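Local structure of dual function macrocyclase-peptidase POPB (Galerina marginata, 5N4B) at residues S170-R175 and K213-Q218; G520-V525 and Q559-N564. The protein cleaves peptide bonds on the C-terminal side of proline residues and acts as a macrocyclase in the biosynthesis of the amanitin toxins. The protein carries 1 engineered substitution. All blocks are in the same frame, centred on the assembly; numbering follows the deposited sequence.

Contacts 1 and 2 belong to the two domains of the enzyme and lie on opposite sides of the chain's centre, with their centres about 47 Å apart and their nearest atoms about 29 Å apart. They share no element. In both, every residue that touches is buried, and both rest on apolar side chains without a hydrogen bond across the interface. Contact 1 joins two strands from neighbouring sheets of the beta-propeller and uses an aromatic ring against branched aliphatic groups. Contact 2 sets a helix against a strand of the catalytic alpha/beta hydrolase domain and is smaller and purely aliphatic, one leucine meeting an alanine and an isoleucine.

Contact 1 of 2, residues S170-R175 and K213-Q218; sequences STIYVR and KGFLYQ
The outer end of the Phe215 ring (CE1, CZ, CE2) abuts the methyls of Ile172 and Val174, and these three residues form the tight part of the contact. The CZ atom of Phe215 lies 3.7 Å from CG2 of Ile172, while its CE2 lies 3.7 Å from CG2 of Val174. The valine methyl comes in at the ring edge, close to the ring plane; the isoleucine methyl approaches obliquely. Ring and aliphatic side chains lie alongside one another, pointing in opposing directions, a course set for Phe215 by its first torsion (chi1 53°), which holds CG between the backbone N and the carbonyl carbon. Ala159 of strand 157-164 touches both Ile172 and Phe215, and Val198 and Phe201 add to the packing on Ile172.

Tyr217 has the smaller share, and here the fit is looser. The extended end of Ile172 (chi2 170°) places CD1 3.9 Å from both CB of Tyr217 and CE1 of Phe215, bridging the two aromatics; it meets the tyrosine at its root, CB and the adjoining ring carbon CG. The phenol OH hydrogen-bonds to Asp249 and Gln246. On the opposite side of strand 170-175 the partly exposed Tyr173 points away from Phe215 and bonds through its OH to Glu197, and Lys213, at the start of the other segment, is exposed.

The two strands run nearly antiparallel (170°) with axes 10.1 Å apart, too far for backbone pairing; side chains alone bridge the gap. Strand 170-176 is the third of its four-stranded sheet and strand 214-219 the second of the next, and the side chain of Ile172 lies about 11 Å from that of the active-site His699. Such face-to-face packing of consecutive antiparallel sheets is the arrangement between adjacent blades of the seven-bladed beta-propeller of prolyl oligopeptidases.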
# COMPACT_ATOMS: atom_id res chain seq x y z
N SER A 170 -0.71 6.03 -16.44
CA SER A 170 -1.91 6.83 -16.29
C SER A 170 -1.82 8.11 -17.11
O SER A 170 -0.75 8.52 -17.56
CB SER A 170 -2.15 7.22 -14.83
OG SER A 170 -2.24 6.06 -14.02
N THR A 171 -2.97 8.73 -17.33
CA THR A 171 -3.10 9.99 -18.06
C THR A 171 -3.77 10.99 -17.15
O THR A 171 -4.80 10.69 -16.51
CB THR A 171 -3.91 9.80 -19.35
OG1 THR A 171 -3.27 8.78 -20.13
CG2 THR A 171 -4.03 11.07 -20.10
N ILE A 172 -3.19 12.18 -17.05
CA ILE A 172 -3.73 13.23 -16.20
C ILE A 172 -4.55 14.16 -17.07
O ILE A 172 -4.09 14.64 -18.12
CB ILE A 172 -2.64 14.02 -15.46
CG1 ILE A 172 -1.77 13.08 -14.62
CG2 ILE A 172 -3.31 15.06 -14.58
CD1 ILE A 172 -0.51 13.81 -14.08
N TYR A 173 -5.78 14.41 -16.61
CA TYR A 173 -6.72 15.36 -17.19
C TYR A 173 -6.97 16.47 -16.18
O TYR A 173 -6.63 16.35 -14.99
CB TYR A 173 -8.06 14.67 -17.56
CG TYR A 173 -7.87 13.59 -18.59
CD1 TYR A 173 -7.79 13.91 -19.93
CD2 TYR A 173 -7.71 12.28 -18.21
CE1 TYR A 173 -7.60 12.93 -20.85
CE2 TYR A 173 -7.51 11.28 -19.15
CZ TYR A 173 -7.46 11.63 -20.48
OH TYR A 173 -7.22 10.63 -21.42
N VAL A 174 -7.50 17.60 -16.68
CA VAL A 174 -7.77 18.76 -15.86
C VAL A 174 -9.16 19.28 -16.20
O VAL A 174 -9.51 19.43 -17.39
CB VAL A 174 -6.74 19.88 -16.06
CG1 VAL A 174 -7.00 21.08 -15.10
CG2 VAL A 174 -5.32 19.34 -15.94
N ARG A 175 -9.90 19.61 -15.17
CA ARG A 175 -11.21 20.23 -15.35
C ARG A 175 -11.44 21.33 -14.33
O ARG A 175 -10.89 21.33 -13.24
CB ARG A 175 -12.39 19.23 -15.29
CG ARG A 175 -12.60 18.66 -13.89
CD ARG A 175 -13.48 17.42 -13.87
NE ARG A 175 -14.75 17.65 -14.51
CZ ARG A 175 -15.10 17.16 -15.70
NH1 ARG A 175 -14.34 16.36 -16.42
NH2 ARG A 175 -16.27 17.52 -16.19
N LYS A 213 -0.84 27.72 -11.64
CA LYS A 213 -0.72 27.77 -13.09
C LYS A 213 -0.49 26.40 -13.71
O LYS A 213 -0.67 26.22 -14.91
CB LYS A 213 0.45 28.69 -13.48
CG LYS A 213 0.26 30.15 -13.08
CD LYS A 213 1.46 30.96 -13.55
CE LYS A 213 1.24 32.47 -13.38
NZ LYS A 213 2.56 33.16 -13.58
N GLY A 214 -0.05 25.44 -12.91
CA GLY A 214 0.34 24.15 -13.46
C GLY A 214 0.77 23.24 -12.33
O GLY A 214 0.77 23.62 -11.16
N PHE A 215 1.21 22.06 -12.73
CA PHE A 215 1.63 21.06 -11.78
C PHE A 215 2.78 20.22 -12.27
O PHE A 215 3.00 20.03 -13.47
CB PHE A 215 0.46 20.13 -11.39
CG PHE A 215 -0.24 19.49 -12.55
CD1 PHE A 215 0.27 18.35 -13.14
CD2 PHE A 215 -1.42 20.02 -13.05
CE1 PHE A 215 -0.37 17.75 -14.24
CE2 PHE A 215 -2.04 19.43 -14.14
CZ PHE A 215 -1.50 18.32 -14.73
N LEU A 216 3.54 19.75 -11.31
CA LEU A 216 4.63 18.83 -11.57
C LEU A 216 4.12 17.40 -11.47
O LEU A 216 3.26 17.08 -10.64
CB LEU A 216 5.79 19.01 -10.58
CG LEU A 216 6.48 20.38 -10.74
CD1 LEU A 216 6.02 21.33 -9.69
CD2 LEU A 216 7.91 20.26 -10.78
N TYR A 217 4.70 16.53 -12.29
CA TYR A 217 4.35 15.12 -12.40
C TYR A 217 5.52 14.38 -13.03
O TYR A 217 6.26 14.93 -13.85
CB TYR A 217 3.08 14.95 -13.25
CG TYR A 217 3.30 15.24 -14.71
CD1 TYR A 217 3.38 16.55 -15.20
CD2 TYR A 217 3.53 14.21 -15.57
CE1 TYR A 217 3.65 16.79 -16.52
CE2 TYR A 217 3.82 14.45 -16.91
CZ TYR A 217 3.90 15.73 -17.37
OH TYR A 217 4.21 15.97 -18.72
N GLN A 218 5.67 13.11 -12.65
CA GLN A 218 6.70 12.25 -13.22
C GLN A 218 6.14 11.50 -14.42
O GLN A 218 5.05 10.91 -14.36
CB GLN A 218 7.23 11.27 -12.21
CG GLN A 218 8.30 10.34 -12.82
CD GLN A 218 9.00 9.58 -11.75
OE1 GLN A 218 10.14 9.86 -11.44
NE2 GLN A 218 8.30 8.66 -11.10

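Contact 2 of 2, residues G520-V525 and Q559-N564; sequences GAIFAV and QFLVKN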
# COMPACT_ATOMS: atom_id res chain seq x y z
N GLY A 520 -15.47 -18.24 15.26
CA GLY A 520 -14.78 -18.24 16.55
C GLY A 520 -13.27 -18.29 16.35
O GLY A 520 -12.55 -18.93 17.15
N ALA A 521 -12.77 -17.65 15.30
CA ALA A 521 -11.36 -17.69 14.96
C ALA A 521 -10.71 -16.41 15.45
O ALA A 521 -11.39 -15.48 15.87
CB ALA A 521 -11.19 -17.80 13.44
N ILE A 522 -9.38 -16.37 15.42
CA ILE A 522 -8.64 -15.17 15.81
C ILE A 522 -7.83 -14.68 14.61
O ILE A 522 -7.54 -15.45 13.68
CB ILE A 522 -7.76 -15.42 17.04
CG1 ILE A 522 -6.57 -16.32 16.71
CG2 ILE A 522 -8.57 -15.96 18.21
CD1 ILE A 522 -5.62 -16.54 17.86
N PHE A 523 -7.50 -13.38 14.61
CA PHE A 523 -6.66 -12.76 13.58
C PHE A 523 -5.39 -12.27 14.27
O PHE A 523 -5.45 -11.57 15.27
CB PHE A 523 -7.40 -11.58 12.96
CG PHE A 523 -6.74 -10.90 11.82
CD1 PHE A 523 -6.43 -11.61 10.68
CD2 PHE A 523 -6.52 -9.55 11.86
CE1 PHE A 523 -5.86 -10.99 9.58
CE2 PHE A 523 -5.92 -8.93 10.76
CZ PHE A 523 -5.59 -9.64 9.65
N ALA A 524 -4.24 -12.62 13.72
CA ALA A 524 -2.95 -12.36 14.32
C ALA A 524 -2.09 -11.58 13.35
O ALA A 524 -1.94 -11.98 12.19
CB ALA A 524 -2.26 -13.66 14.70
N VAL A 525 -1.46 -10.51 13.84
CA VAL A 525 -0.64 -9.63 12.99
C VAL A 525 0.69 -9.37 13.68
O VAL A 525 0.81 -8.43 14.48
CB VAL A 525 -1.35 -8.30 12.71
CG1 VAL A 525 -0.56 -7.46 11.73
CG2 VAL A 525 -2.77 -8.53 12.16
N GLN A 559 4.14 -20.60 15.81
CA GLN A 559 4.45 -21.58 16.83
C GLN A 559 3.98 -21.10 18.20
O GLN A 559 3.45 -21.88 18.98
CB GLN A 559 5.97 -21.85 16.82
CG GLN A 559 6.41 -22.53 15.53
CD GLN A 559 7.89 -22.67 15.39
OE1 GLN A 559 8.67 -21.76 15.70
NE2 GLN A 559 8.31 -23.80 14.86
N PHE A 560 4.15 -19.80 18.47
CA PHE A 560 3.72 -19.21 19.73
C PHE A 560 2.21 -19.25 19.91
O PHE A 560 1.71 -19.53 21.00
CB PHE A 560 4.22 -17.75 19.75
CG PHE A 560 3.66 -16.90 20.87
CD1 PHE A 560 4.27 -16.86 22.09
CD2 PHE A 560 2.55 -16.13 20.69
CE1 PHE A 560 3.76 -16.05 23.11
CE2 PHE A 560 2.05 -15.34 21.72
CZ PHE A 560 2.68 -15.32 22.91
N LEU A 561 1.46 -19.01 18.83
CA LEU A 561 -0.01 -19.05 18.94
C LEU A 561 -0.46 -20.40 19.43
O LEU A 561 -1.39 -20.49 20.23
CB LEU A 561 -0.64 -18.73 17.59
CG LEU A 561 -0.50 -17.30 17.08
CD1 LEU A 561 -1.05 -17.20 15.69
CD2 LEU A 561 -1.19 -16.34 17.98
N VAL A 562 0.16 -21.46 18.93
CA VAL A 562 -0.24 -22.81 19.33
C VAL A 562 0.31 -23.14 20.72
O VAL A 562 -0.42 -23.63 21.59
CB VAL A 562 0.22 -23.82 18.27
CG1 VAL A 562 -0.05 -25.25 18.75
CG2 VAL A 562 -0.51 -23.59 16.96
N LYS A 563 1.59 -22.86 20.96
CA LYS A 563 2.21 -23.23 22.24
C LYS A 563 1.49 -22.58 23.41
O LYS A 563 1.28 -23.22 24.46
CB LYS A 563 3.69 -22.85 22.20
CG LYS A 563 4.50 -23.19 23.47
CD LYS A 563 4.75 -24.64 23.55
CE LYS A 563 5.73 -24.92 24.70
NZ LYS A 563 5.67 -26.37 25.10
N ASN A 564 1.07 -21.33 23.24
CA ASN A 564 0.45 -20.57 24.30
C ASN A 564 -1.08 -20.59 24.25
O ASN A 564 -1.73 -19.81 24.94
CB ASN A 564 1.01 -19.15 24.31
CG ASN A 564 2.48 -19.11 24.76
OD1 ASN A 564 3.36 -19.60 24.07
ND2 ASN A 564 2.73 -18.46 25.88
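Leu561 reaches from the last turn of helix 548-563 to Ala524 and Ile522 on strand 522-526, and the interface between the segments consists of these apolar touches. The closer one joins CD1 of Leu561 to CB of Ala524 at 3.9 Å. The second methyl of Leu561, CD2, lies 4.4 Å from CD1 of Ile522. With CG of Leu561 opposite the carbonyl carbon (chi1 -69°) and chi2 extended at 174°, the branch projects from the helix and divides its two methyls between the strand residues. Met476, Ile478 and Tyr566 also touch the leucine, as does the side chain of Gln494; Met476 reaches Ala524 as well, and Tyr566 Ile522.

No backbone hydrogen bond crosses between the segments; the helix bonds within itself and the strand to its sheet neighbours. Near the end of the helix, Lys563 N bonds to Gln559 O at 2.9 Å and Asn564 N to Phe560 O at 2.9 Å, the latter as Asn564 leaves helical geometry. The strand pairs through Ile522 and Ala524 with strand 492-495 and through Phe523 with Val479.

Among the aromatic side chains, Phe560 meets Tyr566 beside the aliphatic layer, their ring planes at about 30°. Phe523 covers the opposite face of the sheet, packing on Ile512 and Leu516 of helix 510-519. Strand 522-526 is thus covered by helices on both faces. Helix 548-563 lies in the connection that passes over strand 492-495 to the parallel strand 572-577, which leads to Ala578, an engineered alanine in place of the catalytic serine of the charge relay system: a beta-alpha-beta crossover of the alpha/beta hydrolase fold.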